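Local coordinates for Pbp related beta-lactamase (Pyrococcus abyssi, PDB 2QMI), which probably hydrolyses peptides as a serine peptidase of the penicillin-binding protein and beta-lactamase family, assembled as a self-compartmentalizing octamer, at residues T65-I69 / L168-I172; M70-E74 / I258-Y263; K365-M371 / R443-S447; I377-V381 / L390-G394. One frame throughout, in Å; residues are numbered along the deposited sequence.

How the contacts relate
Contacts 1 and 2 lie in the beta-lactamase-like part of the chain and share helix 61-74, contact 1 deep in the helical packing and contact 2 at the partly exposed C-terminal end of the helix. They meet through Leu67, which packs on Ile258 and Val259. Contacts 3 and 4 belong to the octamerisation domain, both partly buried and both reaching a second subunit, and are neighbours in one barrel, where strand 368-371 lies beside strand 378-384. The chemistry follows position: contact 1 is almost wholly apolar, contact 2 adds a carboxylate grip, and contacts 3 and 4 combine backbone ladders with side chains split between the barrel's two faces.

Contact 1: T65-I69 / L168-I172; sequences TALAI and LGKII
Ala68 and Ile172 make the tightest apolar touch between residues 65-69 and 168-172, on helices 61-74 and 162-176, with Ala68 CB 3.5 Å from Ile172 CD1, slightly closer than ordinary van der Waals contact. Over these short segments the helix axes approach to 10.0 Å and run at 37° to one another, both heading roughly the same way, and aliphatic branches fill the space between them. Ile172 reaches across with its long branch: CG1 stands anti to the carbonyl carbon (chi1 -73°) and the chain continues extended, which carries CD1 to Ala68 and to within 3.8 Å of Thr65 O. Ile69 enters from the facing helix, its CD1 lying 3.7 Å from Ile172 CG1 and 4.1 Å from Leu168 CD2, so that one methyl is shared by two partners a helical turn apart. The Ile69 and Leu168 side chains meet nearly at right angles.

Thr65 contributes its methyl to the same layer, CG2 resting 3.7 Å from Leu168 CB. The two branches of this threonine are sorted by polarity, because OG1 leaves the layer to hydrogen-bond with Tyr180 OH and with the carbonyl of Ala233. Val101 of helix 101-105 packs on both Ile69 and Leu168. The chemistry implies a buried junction of two helices, made by interlocking aliphatic side chains close to the probable SxxK residues Ser59 and Lys62; between these two segments the touching side-chain atoms are all carbon.

Contact 2: M70-E74 / I258-Y263; sequences MKLVE and IVSKEY
The carboxylate of Glu74 grips Ser260 with both oxygens. Ser260 N donates to Glu74 OE1 at 3.0 Å, with an N-H...O angle of 159°, while Ser260 OG donates to Glu74 OE2 at 2.6 Å; each oxygen uses its syn lone pair, so backbone and side chain of one residue close on the front of the carboxylate. Glu74 gets there with CG anti to its backbone N (chi1 163°) and an extended chain beyond.

Aromatic contacts flank this pair. Glu74 CB lies over one face of the Tyr263 ring, 3.9 Å from its centroid, in a CH-pi contact. Met70 comes to the ring edge instead, its SD in the ring plane and 3.8 Å from Tyr263 CD1, a Met-aromatic contact.

Mostly aliphatic packing completes the seam: Val259 CG1 sits 3.9 Å from Lys71 CB, and the Lys71 methylenes run past the carbonyl and CG2 of Ile258 before the amine pairs with Glu75. Two bonds to one carboxylate fix its rotation and tie the C-terminal end of helix 61-74 to the residue at the N-cap position of helix 261-267; donors on both oxygens would be expected to favour the ionised form.

Contact 3: K365-M371 / R443-S447; sequences KVEGRYM and RLIKS
Lys446 folds across the ring of Tyr370. Its CB stands over one face of the ring, 3.8 Å from the centroid and 22° off the normal, in a CH-pi contact displaced toward the rim. The lysine chain then bends at each of its last three torsions and turns past Gly368, whose CA lies 3.4 Å from Lys446 CD, to bring NZ to Lys365 O at 2.8 Å, in the carbonyl plane. Gly368, with no side chain, lets the lysine pass close over its CA. Tyr370 is held at its far end by a 2.7 Å bond from its OH to Val366 O, and its CB packs against Leu444 CB.

These residues close the barrel of the octamerisation domain, where the first strand, 368-371, pairs antiparallel with the last, 442-446. Tyr370 and Lys446 form a non-hydrogen-bonded pair, followed by the hydrogen-bonded pair Met371 and Ile445, with Met371 N to Ile445 O at 3.1 Å and Ile445 N to Met371 O at 2.9 Å. Met371 and Ile445 point to the other face from Tyr370 and Lys446. Ile445 there packs on Trp149 of the second subunit, which also receives Arg443 through a hydrogen bond and a cation-pi contact.

Contact 4: I377-V381 / L390-G394; sequences IKFEV and LRALG
Leu390 CD1 is wedged between Phe379 and Val381, 3.7 Å from Phe379 CB and 3.7 Å from Val381 CG2. The leucine leans toward the opposite strand because its chi1 of 178° sets CG trans to the main-chain nitrogen, and this methyl lands between two side chains of the same sheet face. Further along, the Phe379 ring reaches Ala392, with CE1 4.0 Å from Ala392 CB. Leu393, just beyond the strand, lies along the start of the partner strand: its CD2 is pressed to 3.5 Å from Lys378 CB, a tight carbon contact, while CD1 approaches the backbone between Phe379 and Glu380.

The backbone ladder sets this spacing. Leu393 N donates to Lys378 O at 3.0 Å, and Glu380 and Arg391 exchange bonds as a hydrogen-bonded pair, Glu380 N to Arg391 O at 3.1 Å and Arg391 N to Glu380 O at 3.3 Å. On the face that carries Glu380 and Arg391, their charged ends are near without touching.

Farther out, Leu390 also packs on Leu437 and Phe439, and Phe379 on Leu444, so the apolar face continues onto other strands of the barrel. Lys378 packs on Asn129 of the second subunit. Two adjacent antiparallel strands, 378-384 and 387-392, joined by a short turn make a beta hairpin of the closed barrel; the apolar side chains face one way and the charged pair the other.

Contact 1: T65-I69 / L168-I172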
loop_
_atom_site.group_PDB
_atom_site.type_symbol
_atom_site.label_atom_id
_atom_site.label_comp_id
_atom_site.label_asym_id
_atom_site.label_seq_id
_atom_site.Cartn_x
_atom_site.Cartn_y
_atom_site.Cartn_z
ATOM N N THR A 65 11.920 -42.985 27.002
ATOM C CA THR A 65 10.823 -43.129 27.939
ATOM C C THR A 65 10.329 -44.575 27.948
ATOM O O THR A 65 10.029 -45.128 29.011
ATOM C CB THR A 65 9.648 -42.205 27.565
ATOM O OG1 THR A 65 10.045 -40.838 27.714
ATOM C CG2 THR A 65 8.439 -42.483 28.454
ATOM N N ALA A 66 10.234 -45.182 26.767
ATOM C CA ALA A 66 9.763 -46.559 26.657
ATOM C C ALA A 66 10.750 -47.532 27.299
ATOM O O ALA A 66 10.346 -48.537 27.886
ATOM C CB ALA A 66 9.544 -46.925 25.197
ATOM N N LEU A 67 12.040 -47.225 27.192
ATOM C CA LEU A 67 13.070 -48.075 27.765
ATOM C C LEU A 67 12.964 -48.046 29.287
ATOM O O LEU A 67 13.013 -49.093 29.942
ATOM C CB LEU A 67 14.458 -47.602 27.316
ATOM C CG LEU A 67 15.666 -48.468 27.707
ATOM C CD1 LEU A 67 15.509 -49.883 27.152
ATOM C CD2 LEU A 67 16.933 -47.834 27.162
ATOM N N ALA A 68 12.817 -46.849 29.849
ATOM C CA ALA A 68 12.687 -46.697 31.296
ATOM C C ALA A 68 11.533 -47.568 31.781
ATOM O O ALA A 68 11.639 -48.244 32.814
ATOM C CB ALA A 68 12.423 -45.244 31.650
ATOM N N ILE A 69 10.438 -47.548 31.026
ATOM C CA ILE A 69 9.255 -48.331 31.354
ATOM C C ILE A 69 9.572 -49.824 31.332
ATOM O O ILE A 69 9.099 -50.566 32.189
ATOM C CB ILE A 69 8.099 -48.057 30.358
ATOM C CG1 ILE A 69 7.555 -46.638 30.559
ATOM C CG2 ILE A 69 6.996 -49.095 30.536
ATOM C CD1 ILE A 69 6.842 -46.393 31.893
ATOM N N LEU A 168 3.332 -41.218 30.621
ATOM C CA LEU A 168 4.329 -42.260 30.851
ATOM C C LEU A 168 5.458 -41.670 31.683
ATOM O O LEU A 168 6.071 -42.363 32.491
ATOM C CB LEU A 168 4.898 -42.776 29.526
ATOM C CG LEU A 168 4.058 -43.740 28.686
ATOM C CD1 LEU A 168 4.777 -44.024 27.364
ATOM C CD2 LEU A 168 3.837 -45.032 29.461
ATOM N N GLY A 169 5.736 -40.388 31.478
ATOM C CA GLY A 169 6.784 -39.731 32.242
ATOM C C GLY A 169 6.389 -39.608 33.708
ATOM O O GLY A 169 7.230 -39.714 34.606
ATOM N N LYS A 170 5.100 -39.388 33.949
ATOM C CA LYS A 170 4.571 -39.251 35.300
ATOM C C LYS A 170 4.511 -40.618 35.984
ATOM O O LYS A 170 4.727 -40.734 37.188
ATOM C CB LYS A 170 3.172 -38.624 35.250
ATOM C CG LYS A 170 2.564 -38.325 36.620
ATOM C CD LYS A 170 3.527 -37.513 37.469
ATOM C CE LYS A 170 3.873 -36.192 36.812
ATOM N NZ LYS A 170 4.997 -35.509 37.536
ATOM N N ILE A 171 4.204 -41.652 35.209
ATOM C CA ILE A 171 4.145 -43.007 35.739
ATOM C C ILE A 171 5.546 -43.401 36.212
ATOM O O ILE A 171 5.710 -44.044 37.252
ATOM C CB ILE A 171 3.643 -43.991 34.662
ATOM C CG1 ILE A 171 2.153 -43.747 34.416
ATOM C CG2 ILE A 171 3.892 -45.424 35.096
ATOM C CD1 ILE A 171 1.528 -44.641 33.390
ATOM N N ILE A 172 6.554 -42.991 35.452
ATOM C CA ILE A 172 7.937 -43.288 35.798
ATOM C C ILE A 172 8.304 -42.661 37.138
ATOM O O ILE A 172 8.960 -43.290 37.965
ATOM C CB ILE A 172 8.888 -42.778 34.701
ATOM C CG1 ILE A 172 8.769 -43.692 33.475
ATOM C CG2 ILE A 172 10.315 -42.686 35.229
ATOM C CD1 ILE A 172 9.610 -43.264 32.283
#

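Contact 2: M70-E74 / I258-Y263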
loop_
_atom_site.group_PDB
_atom_site.type_symbol
_atom_site.label_atom_id
_atom_site.label_comp_id
_atom_site.label_asym_id
_atom_site.label_seq_id
_atom_site.Cartn_x
_atom_site.Cartn_y
_atom_site.Cartn_z
ATOM N N MET A 70 10.361 -50.264 30.351
ATOM C CA MET A 70 10.729 -51.675 30.251
ATOM C C MET A 70 11.531 -52.092 31.473
ATOM O O MET A 70 11.342 -53.178 32.013
ATOM C CB MET A 70 11.571 -51.938 28.993
ATOM C CG MET A 70 10.842 -51.765 27.661
ATOM S SD MET A 70 9.512 -52.965 27.361
ATOM C CE MET A 70 8.099 -52.028 27.915
ATOM N N LYS A 71 12.433 -51.218 31.903
ATOM C CA LYS A 71 13.278 -51.494 33.055
ATOM C C LYS A 71 12.431 -51.708 34.305
ATOM O O LYS A 71 12.530 -52.745 34.969
ATOM C CB LYS A 71 14.253 -50.337 33.278
ATOM C CG LYS A 71 15.413 -50.686 34.202
ATOM C CD LYS A 71 16.511 -49.640 34.117
ATOM C CE LYS A 71 17.686 -50.010 35.001
ATOM N NZ LYS A 71 17.255 -50.127 36.420
ATOM N N LEU A 72 11.587 -50.728 34.610
ATOM C CA LEU A 72 10.725 -50.806 35.780
ATOM C C LEU A 72 9.823 -52.040 35.739
ATOM O O LEU A 72 9.490 -52.596 36.783
ATOM C CB LEU A 72 9.883 -49.531 35.896
ATOM C CG LEU A 72 10.685 -48.240 36.092
ATOM C CD1 LEU A 72 9.760 -47.037 35.984
ATOM C CD2 LEU A 72 11.393 -48.270 37.448
ATOM N N VAL A 73 9.431 -52.468 34.541
ATOM C CA VAL A 73 8.581 -53.652 34.402
ATOM C C VAL A 73 9.400 -54.908 34.721
ATOM O O VAL A 73 8.964 -55.796 35.461
ATOM C CB VAL A 73 8.016 -53.759 32.973
ATOM C CG1 VAL A 73 7.191 -55.033 32.822
ATOM C CG2 VAL A 73 7.150 -52.545 32.686
ATOM N N GLU A 74 10.599 -54.965 34.157
ATOM C CA GLU A 74 11.496 -56.079 34.380
ATOM C C GLU A 74 11.864 -56.208 35.851
ATOM O O GLU A 74 12.145 -57.303 36.330
ATOM C CB GLU A 74 12.762 -55.888 33.555
ATOM C CG GLU A 74 13.907 -56.745 33.996
ATOM C CD GLU A 74 14.877 -57.004 32.872
ATOM O OE1 GLU A 74 15.241 -56.033 32.167
ATOM O OE2 GLU A 74 15.271 -58.176 32.699
ATOM N N ILE A 258 20.960 -52.271 30.338
ATOM C CA ILE A 258 19.767 -51.573 30.836
ATOM C C ILE A 258 18.600 -52.518 31.098
ATOM O O ILE A 258 17.934 -52.422 32.130
ATOM C CB ILE A 258 19.296 -50.479 29.832
ATOM C CG1 ILE A 258 20.508 -49.737 29.257
ATOM C CG2 ILE A 258 18.352 -49.486 30.532
ATOM C CD1 ILE A 258 21.410 -49.132 30.301
ATOM N N VAL A 259 18.345 -53.408 30.144
ATOM C CA VAL A 259 17.268 -54.389 30.253
ATOM C C VAL A 259 17.668 -55.650 29.499
ATOM O O VAL A 259 18.574 -55.620 28.667
ATOM C CB VAL A 259 15.933 -53.878 29.625
ATOM C CG1 VAL A 259 15.468 -52.607 30.318
ATOM C CG2 VAL A 259 16.110 -53.648 28.128
ATOM N N SER A 260 16.984 -56.754 29.795
ATOM C CA SER A 260 17.233 -58.023 29.119
ATOM C C SER A 260 16.780 -57.910 27.663
ATOM O O SER A 260 15.923 -57.088 27.325
ATOM C CB SER A 260 16.466 -59.158 29.806
ATOM O OG SER A 260 16.943 -59.376 31.123
ATOM N N LYS A 261 17.366 -58.742 26.813
ATOM C CA LYS A 261 17.068 -58.763 25.388
ATOM C C LYS A 261 15.603 -59.036 25.097
ATOM O O LYS A 261 15.069 -58.590 24.078
ATOM C CB LYS A 261 17.938 -59.818 24.699
ATOM C CG LYS A 261 17.920 -61.182 25.393
ATOM C CD LYS A 261 19.020 -62.088 24.852
ATOM C CE LYS A 261 19.280 -63.269 25.788
ATOM N NZ LYS A 261 18.066 -64.112 25.960
ATOM N N GLU A 262 14.952 -59.775 25.984
ATOM C CA GLU A 262 13.541 -60.089 25.804
ATOM C C GLU A 262 12.737 -58.790 25.761
ATOM O O GLU A 262 11.706 -58.712 25.097
ATOM C CB GLU A 262 13.034 -60.971 26.950
ATOM C CG GLU A 262 13.577 -62.406 26.964
ATOM C CD GLU A 262 15.100 -62.486 26.929
ATOM O OE1 GLU A 262 15.775 -61.719 27.662
ATOM O OE2 GLU A 262 15.625 -63.332 26.169
ATOM N N TYR A 263 13.213 -57.772 26.469
ATOM C CA TYR A 263 12.515 -56.490 26.499
ATOM C C TYR A 263 12.777 -55.658 25.252
ATOM O O TYR A 263 11.849 -55.047 24.703
ATOM C CB TYR A 263 12.885 -55.722 27.774
ATOM C CG TYR A 263 12.202 -56.328 28.973
ATOM C CD1 TYR A 263 10.876 -56.018 29.261
ATOM C CD2 TYR A 263 12.834 -57.316 29.744
ATOM C CE1 TYR A 263 10.187 -56.675 30.272
ATOM C CE2 TYR A 263 12.151 -57.982 30.760
ATOM C CZ TYR A 263 10.824 -57.655 31.015
ATOM O OH TYR A 263 10.119 -58.307 31.996
#

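Contact 3: K365-M371 / R443-S447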
loop_
_atom_site.group_PDB
_atom_site.type_symbol
_atom_site.label_atom_id
_atom_site.label_comp_id
_atom_site.label_asym_id
_atom_site.label_seq_id
_atom_site.Cartn_x
_atom_site.Cartn_y
_atom_site.Cartn_z
ATOM N N LYS A 365 10.721 -31.612 -12.720
ATOM C CA LYS A 365 10.764 -31.416 -14.166
ATOM C C LYS A 365 9.468 -30.847 -14.752
ATOM O O LYS A 365 9.470 -30.224 -15.814
ATOM C CB LYS A 365 11.057 -32.746 -14.865
ATOM C CG LYS A 365 12.329 -33.470 -14.435
ATOM C CD LYS A 365 12.501 -34.719 -15.306
ATOM C CE LYS A 365 13.729 -35.552 -14.939
ATOM N NZ LYS A 365 13.781 -36.788 -15.792
ATOM N N VAL A 366 8.366 -31.070 -14.053
ATOM C CA VAL A 366 7.055 -30.643 -14.509
ATOM C C VAL A 366 6.677 -29.198 -14.186
ATOM O O VAL A 366 5.703 -28.672 -14.734
ATOM C CB VAL A 366 5.988 -31.644 -13.968
ATOM C CG1 VAL A 366 4.669 -30.962 -13.721
ATOM C CG2 VAL A 366 5.815 -32.777 -14.963
ATOM N N GLU A 367 7.445 -28.550 -13.314
ATOM C CA GLU A 367 7.167 -27.161 -12.955
ATOM C C GLU A 367 7.641 -26.231 -14.063
ATOM O O GLU A 367 8.626 -26.520 -14.751
ATOM C CB GLU A 367 7.868 -26.778 -11.647
ATOM C CG GLU A 367 7.470 -27.624 -10.438
ATOM C CD GLU A 367 8.197 -27.195 -9.171
ATOM O OE1 GLU A 367 9.441 -27.062 -9.229
ATOM O OE2 GLU A 367 7.530 -26.994 -8.127
ATOM N N GLY A 368 6.937 -25.111 -14.216
ATOM C CA GLY A 368 7.275 -24.137 -15.239
ATOM C C GLY A 368 6.053 -23.459 -15.839
ATOM O O GLY A 368 4.946 -23.562 -15.302
ATOM N N ARG A 369 6.254 -22.750 -16.949
ATOM C CA ARG A 369 5.168 -22.044 -17.629
ATOM C C ARG A 369 4.808 -22.828 -18.886
ATOM O O ARG A 369 5.688 -23.270 -19.617
ATOM C CB ARG A 369 5.611 -20.613 -17.983
ATOM C CG ARG A 369 4.559 -19.764 -18.715
ATOM C CD ARG A 369 4.847 -18.271 -18.532
ATOM N NE ARG A 369 3.956 -17.395 -19.295
ATOM C CZ ARG A 369 3.944 -17.301 -20.625
ATOM N NH1 ARG A 369 4.774 -18.031 -21.363
ATOM N NH2 ARG A 369 3.104 -16.463 -21.225
ATOM N N TYR A 370 3.515 -23.007 -19.122
ATOM C CA TYR A 370 3.028 -23.762 -20.275
ATOM C C TYR A 370 2.186 -22.896 -21.212
ATOM O O TYR A 370 1.337 -22.127 -20.754
ATOM C CB TYR A 370 2.187 -24.951 -19.789
ATOM C CG TYR A 370 2.997 -26.054 -19.149
ATOM C CD1 TYR A 370 3.333 -27.199 -19.865
ATOM C CD2 TYR A 370 3.451 -25.941 -17.828
ATOM C CE1 TYR A 370 4.100 -28.207 -19.287
ATOM C CE2 TYR A 370 4.216 -26.943 -17.244
ATOM C CZ TYR A 370 4.535 -28.073 -17.977
ATOM O OH TYR A 370 5.270 -29.078 -17.400
ATOM N N MET A 371 2.414 -23.038 -22.518
ATOM C CA MET A 371 1.677 -22.265 -23.526
ATOM C C MET A 371 0.849 -23.131 -24.471
ATOM O O MET A 371 1.224 -24.257 -24.803
ATOM C CB MET A 371 2.635 -21.435 -24.390
ATOM C CG MET A 371 3.520 -20.499 -23.628
ATOM S SD MET A 371 2.541 -19.481 -22.541
ATOM C CE MET A 371 2.025 -18.168 -23.689
ATOM N N ARG A 443 -3.684 -28.924 -25.057
ATOM C CA ARG A 443 -2.309 -29.381 -25.203
ATOM C C ARG A 443 -1.520 -28.131 -24.819
ATOM O O ARG A 443 -1.804 -27.043 -25.321
ATOM C CB ARG A 443 -1.954 -29.773 -26.642
ATOM C CG ARG A 443 -0.447 -30.041 -26.786
ATOM C CD ARG A 443 -0.004 -30.429 -28.194
ATOM N NE ARG A 443 1.429 -30.729 -28.229
ATOM C CZ ARG A 443 2.096 -31.128 -29.310
ATOM N NH1 ARG A 443 1.472 -31.284 -30.467
ATOM N NH2 ARG A 443 3.393 -31.382 -29.231
ATOM N N LEU A 444 -0.550 -28.285 -23.928
ATOM C CA LEU A 444 0.264 -27.162 -23.465
ATOM C C LEU A 444 1.745 -27.553 -23.467
ATOM O O LEU A 444 2.098 -28.681 -23.119
ATOM C CB LEU A 444 -0.174 -26.766 -22.051
ATOM C CG LEU A 444 -1.655 -26.400 -21.911
ATOM C CD1 LEU A 444 -2.063 -26.398 -20.447
ATOM C CD2 LEU A 444 -1.903 -25.044 -22.551
ATOM N N ILE A 445 2.612 -26.624 -23.852
ATOM C CA ILE A 445 4.037 -26.922 -23.909
ATOM C C ILE A 445 4.859 -25.965 -23.055
ATOM O O ILE A 445 4.852 -24.750 -23.276
ATOM C CB ILE A 445 4.547 -26.870 -25.361
ATOM C CG1 ILE A 445 3.712 -27.814 -26.233
ATOM C CG2 ILE A 445 6.037 -27.247 -25.409
ATOM C CD1 ILE A 445 4.021 -27.710 -27.719
ATOM N N LYS A 446 5.571 -26.532 -22.086
ATOM C CA LYS A 446 6.403 -25.767 -21.155
ATOM C C LYS A 446 7.370 -24.790 -21.827
ATOM O O LYS A 446 8.063 -25.150 -22.773
ATOM C CB LYS A 446 7.192 -26.736 -20.272
ATOM C CG LYS A 446 8.384 -26.117 -19.544
ATOM C CD LYS A 446 8.094 -25.830 -18.079
ATOM C CE LYS A 446 7.722 -27.108 -17.345
ATOM N NZ LYS A 446 8.688 -28.211 -17.635
ATOM N N SER A 447 7.404 -23.554 -21.330
ATOM C CA SER A 447 8.307 -22.523 -21.847
ATOM C C SER A 447 9.762 -22.845 -21.467
ATOM O O SER A 447 10.342 -22.067 -20.674
ATOM C CB SER A 447 7.947 -21.147 -21.277
ATOM O OG SER A 447 6.711 -20.671 -21.783
ATOM O OXT SER A 447 10.304 -23.869 -21.957
#

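Contact 4: I377-V381 / L390-G394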
loop_
_atom_site.group_PDB
_atom_site.type_symbol
_atom_site.label_atom_id
_atom_site.label_comp_id
_atom_site.label_asym_id
_atom_site.label_seq_id
_atom_site.Cartn_x
_atom_site.Cartn_y
_atom_site.Cartn_z
ATOM N N ILE A 377 -3.266 -19.584 -24.723
ATOM C CA ILE A 377 -3.531 -19.643 -23.287
ATOM C C ILE A 377 -2.255 -19.955 -22.524
ATOM O O ILE A 377 -1.386 -20.682 -23.018
ATOM C CB ILE A 377 -4.610 -20.695 -22.949
ATOM C CG1 ILE A 377 -4.252 -22.049 -23.572
ATOM C CG2 ILE A 377 -5.969 -20.210 -23.442
ATOM C CD1 ILE A 377 -5.279 -23.124 -23.305
ATOM N N LYS A 378 -2.148 -19.400 -21.318
ATOM C CA LYS A 378 -0.958 -19.580 -20.485
ATOM C C LYS A 378 -1.261 -20.199 -19.124
ATOM O O LYS A 378 -2.209 -19.786 -18.436
ATOM C CB LYS A 378 -0.262 -18.230 -20.257
ATOM C CG LYS A 378 -0.187 -17.333 -21.481
ATOM C CD LYS A 378 -1.527 -16.672 -21.781
ATOM C CE LYS A 378 -1.476 -15.908 -23.104
ATOM N NZ LYS A 378 -0.384 -14.887 -23.097
ATOM N N PHE A 379 -0.433 -21.171 -18.738
ATOM C CA PHE A 379 -0.572 -21.870 -17.466
ATOM C C PHE A 379 0.782 -22.019 -16.787
ATOM O O PHE A 379 1.815 -22.025 -17.449
ATOM C CB PHE A 379 -1.119 -23.280 -17.686
ATOM C CG PHE A 379 -2.546 -23.323 -18.133
ATOM C CD1 PHE A 379 -3.567 -23.525 -17.213
ATOM C CD2 PHE A 379 -2.871 -23.195 -19.479
ATOM C CE1 PHE A 379 -4.893 -23.606 -17.628
ATOM C CE2 PHE A 379 -4.196 -23.274 -19.906
ATOM C CZ PHE A 379 -5.209 -23.481 -18.979
ATOM N N GLU A 380 0.772 -22.142 -15.465
ATOM C CA GLU A 380 2.010 -22.358 -14.735
ATOM C C GLU A 380 1.833 -23.551 -13.811
ATOM O O GLU A 380 0.829 -23.658 -13.107
ATOM C CB GLU A 380 2.424 -21.139 -13.908
ATOM C CG GLU A 380 3.562 -21.477 -12.939
ATOM C CD GLU A 380 4.667 -20.436 -12.897
ATOM O OE1 GLU A 380 4.480 -19.386 -12.232
ATOM O OE2 GLU A 380 5.725 -20.675 -13.536
ATOM N N VAL A 381 2.805 -24.457 -13.839
ATOM C CA VAL A 381 2.769 -25.630 -12.990
ATOM C C VAL A 381 3.746 -25.469 -11.824
ATOM O O VAL A 381 4.929 -25.178 -12.012
ATOM C CB VAL A 381 3.116 -26.904 -13.786
ATOM C CG1 VAL A 381 3.338 -28.072 -12.842
ATOM C CG2 VAL A 381 1.984 -27.228 -14.749
ATOM N N LEU A 390 -2.054 -26.910 -11.215
ATOM C CA LEU A 390 -2.101 -26.293 -12.536
ATOM C C LEU A 390 -2.979 -25.046 -12.440
ATOM O O LEU A 390 -4.178 -25.146 -12.175
ATOM C CB LEU A 390 -2.687 -27.271 -13.552
ATOM C CG LEU A 390 -2.853 -26.749 -14.980
ATOM C CD1 LEU A 390 -1.528 -26.194 -15.491
ATOM C CD2 LEU A 390 -3.336 -27.883 -15.867
ATOM N N ARG A 391 -2.388 -23.872 -12.645
ATOM C CA ARG A 391 -3.151 -22.628 -12.563
ATOM C C ARG A 391 -3.119 -21.814 -13.856
ATOM O O ARG A 391 -2.175 -21.900 -14.644
ATOM C CB ARG A 391 -2.633 -21.761 -11.411
ATOM C CG ARG A 391 -3.587 -20.627 -11.033
ATOM C CD ARG A 391 -2.873 -19.505 -10.294
ATOM N NE ARG A 391 -1.809 -18.946 -11.125
ATOM C CZ ARG A 391 -1.101 -17.862 -10.813
ATOM N NH1 ARG A 391 -1.345 -17.210 -9.678
ATOM N NH2 ARG A 391 -0.148 -17.430 -11.635
ATOM N N ALA A 392 -4.155 -21.007 -14.056
ATOM C CA ALA A 392 -4.263 -20.180 -15.249
ATOM C C ALA A 392 -3.769 -18.752 -15.023
ATOM O O ALA A 392 -4.187 -18.081 -14.074
ATOM C CB ALA A 392 -5.705 -20.159 -15.717
ATOM N N LEU A 393 -2.869 -18.284 -15.883
ATOM C CA LEU A 393 -2.383 -16.919 -15.755
ATOM C C LEU A 393 -3.582 -16.025 -16.066
ATOM O O LEU A 393 -4.676 -16.528 -16.324
ATOM C CB LEU A 393 -1.241 -16.641 -16.742
ATOM C CG LEU A 393 0.171 -17.075 -16.335
ATOM C CD1 LEU A 393 0.195 -18.557 -16.008
ATOM C CD2 LEU A 393 1.150 -16.742 -17.467
ATOM N N GLY A 394 -3.381 -14.713 -16.054
ATOM C CA GLY A 394 -4.479 -13.801 -16.320
ATOM C C GLY A 394 -5.011 -13.271 -14.999
ATOM O O GLY A 394 -5.549 -14.030 -14.187
#